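Local coordinates for protein nitrite oxidoreductase subunit A (Kuenenia stuttgartiensis, PDB 7B04) that belongs to the molybdopterin oxidoreductase family, resembles NarG and holds a molybdenum atom, an iron/sulfur cluster and two MD1 ligands, at residues Y943-H955 with D1038-R1052. Numbering follows the deposited sequence.
Sequences YRMDKRMPGVGEH and DGRALSPSGYQSSFR
R1052 runs from the P950 ring to the R948 side chain, tying the end of 1038-1052 to the turn formed by D946-M949. With CG turned anti to the carbonyl carbon (chi1 -61°), R1052 CG comes 3.7 Å from P950 CG. R1052 CD then passes R948 O at 3.5 Å, a carbon-oxygen contact, while NE hydrogen-bonds H1033. The bend at chi3 (69°) turns one face of the guanidinium to R948, whose CB stands 4.0 Å above the plane, over its centre near R1052 CZ. NH1 lies by R948 CD and NH2 by R948 CG; the two guanidinium planes stand 77° apart. Both arginines make salt bridges with E1109 through NH1; R948 NH1 also bonds N1110 O, and R948 bridges to D946.

At the other end, R944 grips one backbone oxygen with two nitrogens: R944 NH1 and NH2 lie 3.1 and 3.0 Å from D1038 O, near the guanidinium plane. R1040 CB lies over one face, offset toward the rim. A1041 N donates to P950 O (2.9 Å), and H955 N to S1050 O (3.1 Å) where 943-955 runs into strand 956-959. H955 CB packs on F1051 CE2 at 3.5 Å.

The loop after helix 930-935 thus meets that after helix 1027-1033, beside subunit C, whose N190 bonds R944 O. Hydrogen bonds across the two loops all end on backbone carbonyls, with the P950 ring packed among them, and E1109 probably offsets the charge of R948 and R1052.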
ATOM      1  N   TYR B 943      -7.157  18.384  -4.358  1.00 32.64           N
ATOM      2  CA  TYR B 943      -7.407  19.818  -4.429  1.00 29.11           C
ATOM      3  C   TYR B 943      -7.224  20.524  -3.090  1.00 32.45           C
ATOM      4  O   TYR B 943      -7.177  21.758  -3.062  1.00 29.27           O
ATOM      5  CB  TYR B 943      -8.825  20.075  -4.950  1.00 21.60           C
ATOM      6  CG  TYR B 943      -9.129  19.380  -6.260  1.00 30.19           C
ATOM      7  CD1 TYR B 943      -8.565  19.821  -7.450  1.00 32.74           C
ATOM      8  CD2 TYR B 943      -9.983  18.286  -6.307  1.00 30.09           C
ATOM      9  CE1 TYR B 943      -8.842  19.193  -8.649  1.00 27.85           C
ATOM     10  CE2 TYR B 943     -10.265  17.651  -7.503  1.00 22.49           C
ATOM     11  CZ  TYR B 943      -9.691  18.109  -8.670  1.00 24.34           C
ATOM     12  OH  TYR B 943      -9.967  17.483  -9.865  1.00 25.19           O
ATOM     13  N   ARG B 944      -7.107  19.772  -1.995  1.00 32.05           N
ATOM     14  CA  ARG B 944      -6.884  20.315  -0.655  1.00 29.28           C
ATOM     15  C   ARG B 944      -7.904  21.400  -0.306  1.00 31.94           C
ATOM     16  O   ARG B 944      -7.566  22.560  -0.067  1.00 37.58           O
ATOM     17  CB  ARG B 944      -5.456  20.845  -0.519  1.00 32.20           C
ATOM     18  CG  ARG B 944      -4.386  19.775  -0.604  1.00 30.48           C
ATOM     19  CD  ARG B 944      -3.013  20.351  -0.311  1.00 30.92           C
ATOM     20  NE  ARG B 944      -2.895  20.789   1.077  1.00 32.50           N
ATOM     21  CZ  ARG B 944      -2.856  22.062   1.455  1.00 31.42           C
ATOM     22  NH1 ARG B 944      -2.715  22.375   2.736  1.00 25.83           N
ATOM     23  NH2 ARG B 944      -2.933  23.025   0.547  1.00 38.74           N
ATOM     24  N   MET B 945      -9.177  20.998  -0.280  1.00 30.02           N
ATOM     25  CA  MET B 945     -10.236  21.947   0.052  1.00 36.59           C
ATOM     26  C   MET B 945     -10.120  22.444   1.488  1.00 35.10           C
ATOM     27  O   MET B 945     -10.452  23.601   1.771  1.00 32.07           O
ATOM     28  CB  MET B 945     -11.602  21.306  -0.184  1.00 35.38           C
ATOM     29  CG  MET B 945     -11.841  20.905  -1.629  1.00 30.70           C
ATOM     30  SD  MET B 945     -13.429  20.092  -1.872  1.00 34.59           S
ATOM     31  CE  MET B 945     -13.283  19.564  -3.575  1.00 26.41           C
ATOM     32  N   ASP B 946      -9.658  21.595   2.404  1.00 35.94           N
ATOM     33  CA  ASP B 946      -9.365  22.005   3.775  1.00 37.44           C
ATOM     34  C   ASP B 946      -7.886  22.370   3.823  1.00 35.00           C
ATOM     35  O   ASP B 946      -7.019  21.494   3.799  1.00 38.92           O
ATOM     36  CB  ASP B 946      -9.708  20.888   4.755  1.00 31.45           C
ATOM     37  CG  ASP B 946      -9.628  21.328   6.207  1.00 37.85           C
ATOM     38  OD1 ASP B 946      -9.306  22.506   6.467  1.00 41.55           O
ATOM     39  OD2 ASP B 946      -9.892  20.487   7.092  1.00 42.22           O
ATOM     40  N   LYS B 947      -7.592  23.672   3.884  1.00 29.56           N
ATOM     41  CA  LYS B 947      -6.205  24.117   3.797  1.00 32.39           C
ATOM     42  C   LYS B 947      -5.365  23.656   4.982  1.00 37.11           C
ATOM     43  O   LYS B 947      -4.136  23.599   4.867  1.00 38.00           O
ATOM     44  CB  LYS B 947      -6.142  25.636   3.623  1.00 29.87           C
ATOM     45  CG  LYS B 947      -6.405  26.479   4.855  1.00 31.06           C
ATOM     46  CD  LYS B 947      -6.173  27.947   4.509  1.00 40.28           C
ATOM     47  CE  LYS B 947      -6.252  28.855   5.723  1.00 43.92           C
ATOM     48  NZ  LYS B 947      -5.946  30.269   5.353  1.00 34.23           N
ATOM     49  N   ARG B 948      -5.990  23.323   6.115  1.00 30.46           N
ATOM     50  CA  ARG B 948      -5.230  22.833   7.264  1.00 34.44           C
ATOM     51  C   ARG B 948      -4.522  21.520   6.948  1.00 34.54           C
ATOM     52  O   ARG B 948      -3.525  21.175   7.594  1.00 35.79           O
ATOM     53  CB  ARG B 948      -6.154  22.627   8.462  1.00 34.77           C
ATOM     54  CG  ARG B 948      -6.754  23.887   9.061  1.00 40.25           C
ATOM     55  CD  ARG B 948      -7.692  23.518  10.195  1.00 39.58           C
ATOM     56  NE  ARG B 948      -8.872  22.813   9.702  1.00 34.50           N
ATOM     57  CZ  ARG B 948      -9.698  22.106  10.469  1.00 40.38           C
ATOM     58  NH1 ARG B 948      -9.473  22.001  11.771  1.00 44.93           N
ATOM     59  NH2 ARG B 948     -10.748  21.499   9.933  1.00 39.32           N
ATOM     60  N   MET B 949      -5.038  20.776   5.980  1.00 33.70           N
ATOM     61  CA  MET B 949      -4.454  19.504   5.581  1.00 29.63           C
ATOM     62  C   MET B 949      -3.004  19.687   5.134  1.00 29.55           C
ATOM     63  O   MET B 949      -2.728  20.552   4.287  1.00 30.51           O
ATOM     64  CB  MET B 949      -5.311  18.911   4.473  1.00 28.76           C
ATOM     65  CG  MET B 949      -4.792  17.663   3.882  1.00 34.62           C
ATOM     66  SD  MET B 949      -5.954  17.122   2.620  1.00 43.97           S
ATOM     67  CE  MET B 949      -5.839  15.372   2.876  1.00 28.33           C
ATOM     68  N   PRO B 950      -2.058  18.895   5.667  1.00 33.70           N
ATOM     69  CA  PRO B 950      -0.634  19.118   5.347  1.00 28.10           C
ATOM     70  C   PRO B 950      -0.287  19.006   3.870  1.00 30.21           C
ATOM     71  O   PRO B 950       0.492  19.821   3.372  1.00 29.84           O
ATOM     72  CB  PRO B 950       0.068  18.021   6.170  1.00 26.11           C
ATOM     73  CG  PRO B 950      -0.916  17.690   7.267  1.00 27.84           C
ATOM     74  CD  PRO B 950      -2.244  17.771   6.593  1.00 32.90           C
ATOM     75  N   GLY B 951      -0.815  18.015   3.161  1.00 29.71           N
ATOM     76  CA  GLY B 951      -0.557  17.891   1.741  1.00 30.98           C
ATOM     77  C   GLY B 951      -1.797  17.397   1.052  1.00 30.48           C
ATOM     78  O   GLY B 951      -2.910  17.724   1.454  1.00 27.83           O
ATOM     79  N   VAL B 952      -1.626  16.637  -0.031  1.00 26.62           N
ATOM     80  CA  VAL B 952      -2.778  15.983  -0.642  1.00 24.71           C
ATOM     81  C   VAL B 952      -3.301  14.859   0.251  1.00 22.26           C
ATOM     82  O   VAL B 952      -4.288  14.198  -0.092  1.00 22.30           O
ATOM     83  CB  VAL B 952      -2.458  15.472  -2.060  1.00 25.97           C
ATOM     84  CG1 VAL B 952      -2.318  16.678  -3.017  1.00 19.08           C
ATOM     85  CG2 VAL B 952      -1.218  14.614  -2.073  1.00 28.51           C
ATOM     86  N   GLY B 953      -2.639  14.614   1.380  1.00 25.75           N
ATOM     87  CA  GLY B 953      -3.058  13.653   2.384  1.00 25.58           C
ATOM     88  C   GLY B 953      -2.547  14.095   3.741  1.00 30.22           C
ATOM     89  O   GLY B 953      -1.705  14.993   3.846  1.00 30.64           O
ATOM     90  N   GLU B 954      -3.139  13.524   4.793  1.00 27.64           N
ATOM     91  CA  GLU B 954      -2.650  13.700   6.159  1.00 24.78           C
ATOM     92  C   GLU B 954      -2.680  12.359   6.877  1.00 25.43           C
ATOM     93  O   GLU B 954      -3.534  11.518   6.607  1.00 31.49           O
ATOM     94  CB  GLU B 954      -3.424  14.746   6.972  1.00 36.44           C
ATOM     95  CG  GLU B 954      -4.882  14.918   6.658  1.00 39.69           C
ATOM     96  CD  GLU B 954      -5.517  15.943   7.566  1.00 40.03           C
ATOM     97  OE1 GLU B 954      -4.985  16.139   8.676  1.00 34.59           O
ATOM     98  OE2 GLU B 954      -6.526  16.565   7.170  1.00 48.39           O
ATOM     99  N   HIS B 955      -1.749  12.176   7.807  1.00 21.84           N
ATOM    100  CA  HIS B 955      -1.684  10.947   8.582  1.00 27.09           C
ATOM    101  C   HIS B 955      -2.751  10.953   9.671  1.00 27.03           C
ATOM    102  O   HIS B 955      -3.142  12.009  10.176  1.00 33.93           O
ATOM    103  CB  HIS B 955      -0.291  10.800   9.193  1.00 34.13           C
ATOM    104  CG  HIS B 955       0.094   9.389   9.494  1.00 31.99           C
ATOM    105  ND1 HIS B 955       0.495   8.502   8.520  1.00 32.36           N
ATOM    106  CD2 HIS B 955       0.164   8.718  10.668  1.00 39.15           C
ATOM    107  CE1 HIS B 955       0.782   7.339   9.078  1.00 37.85           C
ATOM    108  NE2 HIS B 955       0.590   7.445  10.381  1.00 43.37           N
ATOM    109  N   ASP B1038      -2.076  28.681   1.343  1.00 38.93           N
ATOM    110  CA  ASP B1038      -2.747  27.399   1.164  1.00 37.52           C
ATOM    111  C   ASP B1038      -2.543  26.452   2.340  1.00 36.14           C
ATOM    112  O   ASP B1038      -3.218  25.419   2.402  1.00 34.20           O
ATOM    113  CB  ASP B1038      -2.274  26.727  -0.132  1.00 32.59           C
ATOM    114  CG  ASP B1038      -0.780  26.461  -0.148  1.00 44.95           C
ATOM    115  OD1 ASP B1038      -0.082  26.873   0.799  1.00 45.08           O
ATOM    116  OD2 ASP B1038      -0.300  25.834  -1.117  1.00 48.50           O
ATOM    117  N   GLY B1039      -1.633  26.768   3.257  1.00 39.17           N
ATOM    118  CA  GLY B1039      -1.444  25.972   4.451  1.00 45.58           C
ATOM    119  C   GLY B1039      -0.694  24.673   4.259  1.00 37.40           C
ATOM    120  O   GLY B1039      -0.634  23.870   5.196  1.00 27.92           O
ATOM    121  N   ARG B1040      -0.122  24.440   3.081  1.00 35.19           N
ATOM    122  CA  ARG B1040       0.597  23.199   2.831  1.00 33.76           C
ATOM    123  C   ARG B1040       1.897  23.167   3.626  1.00 28.73           C
ATOM    124  O   ARG B1040       2.640  24.151   3.665  1.00 24.77           O
ATOM    125  CB  ARG B1040       0.885  23.047   1.338  1.00 34.34           C
ATOM    126  CG  ARG B1040       1.604  21.759   0.971  1.00 30.34           C
ATOM    127  CD  ARG B1040       1.879  21.692  -0.521  1.00 29.62           C
ATOM    128  NE  ARG B1040       2.656  20.511  -0.885  1.00 29.64           N
ATOM    129  CZ  ARG B1040       3.085  20.255  -2.116  1.00 30.54           C
ATOM    130  NH1 ARG B1040       3.788  19.157  -2.360  1.00 30.56           N
ATOM    131  NH2 ARG B1040       2.815  21.099  -3.103  1.00 24.92           N
ATOM    132  N   ALA B1041       2.169  22.029   4.267  1.00 28.27           N
ATOM    133  CA  ALA B1041       3.394  21.849   5.043  1.00 31.86           C
ATOM    134  C   ALA B1041       4.516  21.408   4.101  1.00 31.45           C
ATOM    135  O   ALA B1041       4.981  20.267   4.109  1.00 33.57           O
ATOM    136  CB  ALA B1041       3.175  20.848   6.167  1.00 23.38           C
ATOM    137  N   LEU B1042       4.953  22.352   3.273  1.00 24.28           N
ATOM    138  CA  LEU B1042       5.983  22.108   2.271  1.00 24.05           C
ATOM    139  C   LEU B1042       7.174  23.012   2.547  1.00 27.49           C
ATOM    140  O   LEU B1042       7.047  24.241   2.513  1.00 25.91           O
ATOM    141  CB  LEU B1042       5.449  22.350   0.858  1.00 24.09           C
ATOM    142  CG  LEU B1042       6.472  22.125  -0.256  1.00 19.21           C
ATOM    143  CD1 LEU B1042       6.788  20.644  -0.393  1.00 29.84           C
ATOM    144  CD2 LEU B1042       5.981  22.702  -1.572  1.00 25.14           C
ATOM    145  N   SER B1043       8.328  22.405   2.801  1.00 29.99           N
ATOM    146  CA  SER B1043       9.534  23.176   3.032  1.00 31.07           C
ATOM    147  C   SER B1043       9.961  23.879   1.744  1.00 32.63           C
ATOM    148  O   SER B1043       9.677  23.397   0.642  1.00 33.84           O
ATOM    149  CB  SER B1043      10.655  22.264   3.528  1.00 37.55           C
ATOM    150  OG  SER B1043      11.908  22.925   3.519  1.00 39.11           O
ATOM    151  N   PRO B1044      10.626  25.033   1.850  1.00 31.27           N
ATOM    152  CA  PRO B1044      11.162  25.680   0.641  1.00 37.02           C
ATOM    153  C   PRO B1044      12.147  24.807  -0.115  1.00 34.87           C
ATOM    154  O   PRO B1044      12.393  25.057  -1.301  1.00 28.38           O
ATOM    155  CB  PRO B1044      11.833  26.946   1.190  1.00 28.17           C
ATOM    156  CG  PRO B1044      11.125  27.216   2.477  1.00 32.39           C
ATOM    157  CD  PRO B1044      10.806  25.866   3.050  1.00 30.78           C
ATOM    158  N   SER B1045      12.715  23.792   0.536  1.00 31.54           N
ATOM    159  CA  SER B1045      13.606  22.841  -0.116  1.00 31.50           C
ATOM    160  C   SER B1045      12.861  21.810  -0.954  1.00 31.64           C
ATOM    161  O   SER B1045      13.502  21.048  -1.684  1.00 32.38           O
ATOM    162  CB  SER B1045      14.458  22.124   0.931  1.00 39.97           C
ATOM    163  OG  SER B1045      13.651  21.312   1.763  1.00 31.62           O
ATOM    164  N   GLY B1046      11.533  21.771  -0.869  1.00 32.04           N
ATOM    165  CA  GLY B1046      10.733  20.777  -1.542  1.00 26.93           C
ATOM    166  C   GLY B1046      10.282  19.640  -0.654  1.00 25.41           C
ATOM    167  O   GLY B1046       9.507  18.792  -1.110  1.00 30.32           O
ATOM    168  N   TYR B1047      10.739  19.599   0.596  1.00 28.96           N
ATOM    169  CA  TYR B1047      10.390  18.516   1.502  1.00 29.38           C
ATOM    170  C   TYR B1047       8.993  18.731   2.066  1.00 28.24           C
ATOM    171  O   TYR B1047       8.620  19.841   2.458  1.00 29.75           O
ATOM    172  CB  TYR B1047      11.411  18.409   2.626  1.00 29.89           C
ATOM    173  CG  TYR B1047      10.975  17.517   3.779  1.00 33.97           C
ATOM    174  CD1 TYR B1047      10.937  16.133   3.642  1.00 29.90           C
ATOM    175  CD2 TYR B1047      10.639  18.058   5.010  1.00 34.77           C
ATOM    176  CE1 TYR B1047      10.546  15.325   4.700  1.00 29.23           C
ATOM    177  CE2 TYR B1047      10.253  17.252   6.064  1.00 32.76           C
ATOM    178  CZ  TYR B1047      10.209  15.889   5.907  1.00 30.87           C
ATOM    179  OH  TYR B1047       9.825  15.088   6.960  1.00 32.44           O
ATOM    180  N   GLN B1048       8.210  17.667   2.061  1.00 27.49           N
ATOM    181  CA  GLN B1048       6.822  17.686   2.484  1.00 27.12           C
ATOM    182  C   GLN B1048       6.621  16.824   3.721  1.00 31.86           C
ATOM    183  O   GLN B1048       7.054  15.661   3.743  1.00 34.52           O
ATOM    184  CB  GLN B1048       5.972  17.159   1.341  1.00 28.07           C
ATOM    185  CG  GLN B1048       4.709  16.546   1.762  1.00 28.25           C
ATOM    186  CD  GLN B1048       3.545  17.467   1.749  1.00 35.24           C
ATOM    187  OE1 GLN B1048       2.400  17.047   1.887  1.00 37.10           O
ATOM    188  NE2 GLN B1048       3.831  18.752   1.629  1.00 42.55           N
ATOM    189  N   SER B1049       5.971  17.382   4.742  1.00 28.84           N
ATOM    190  CA  SER B1049       5.618  16.595   5.919  1.00 27.84           C
ATOM    191  C   SER B1049       4.206  16.050   5.766  1.00 28.86           C
ATOM    192  O   SER B1049       3.332  16.686   5.162  1.00 30.60           O
ATOM    193  CB  SER B1049       5.707  17.425   7.204  1.00 25.09           C
ATOM    194  OG  SER B1049       4.838  16.896   8.182  1.00 23.24           O
ATOM    195  N   SER B1050       3.998  14.857   6.302  1.00 26.93           N
ATOM    196  CA  SER B1050       2.693  14.216   6.304  1.00 28.98           C
ATOM    197  C   SER B1050       1.847  14.601   7.514  1.00 29.64           C
ATOM    198  O   SER B1050       0.710  14.136   7.629  1.00 26.65           O
ATOM    199  CB  SER B1050       2.860  12.698   6.242  1.00 31.99           C
ATOM    200  OG  SER B1050       3.859  12.323   5.299  1.00 29.98           O
ATOM    201  N   PHE B1051       2.402  15.354   8.458  1.00 27.58           N
ATOM    202  CA  PHE B1051       1.687  15.805   9.644  1.00 29.07           C
ATOM    203  C   PHE B1051       1.712  17.326   9.676  1.00 32.16           C
ATOM    204  O   PHE B1051       2.592  17.961   9.082  1.00 25.43           O
ATOM    205  CB  PHE B1051       2.321  15.284  10.954  1.00 28.19           C
ATOM    206  CG  PHE B1051       2.682  13.837  10.916  1.00 29.37           C
ATOM    207  CD1 PHE B1051       3.866  13.431  10.337  1.00 31.32           C
ATOM    208  CD2 PHE B1051       1.860  12.883  11.492  1.00 26.78           C
ATOM    209  CE1 PHE B1051       4.219  12.103  10.302  1.00 28.09           C
ATOM    210  CE2 PHE B1051       2.215  11.544  11.463  1.00 31.08           C
ATOM    211  CZ  PHE B1051       3.395  11.159  10.865  1.00 31.59           C
ATOM    212  N   ARG B1052       0.755  17.911  10.399  1.00 35.57           N
ATOM    213  CA  ARG B1052       0.834  19.342  10.679  1.00 34.83           C
ATOM    214  C   ARG B1052       1.982  19.626  11.640  1.00 31.08           C
ATOM    215  O   ARG B1052       2.879  20.428  11.349  1.00 26.66           O
ATOM    216  CB  ARG B1052      -0.495  19.855  11.241  1.00 34.48           C
ATOM    217  CG  ARG B1052      -1.672  19.685  10.299  1.00 33.38           C
ATOM    218  CD  ARG B1052      -2.962  20.162  10.945  1.00 35.26           C
ATOM    219  NE  ARG B1052      -2.985  21.609  11.129  1.00 36.22           N
ATOM    220  CZ  ARG B1052      -3.937  22.263  11.788  1.00 36.63           C
ATOM    221  NH1 ARG B1052      -4.948  21.599  12.332  1.00 31.14           N
ATOM    222  NH2 ARG B1052      -3.878  23.583  11.903  1.00 41.93           N
TER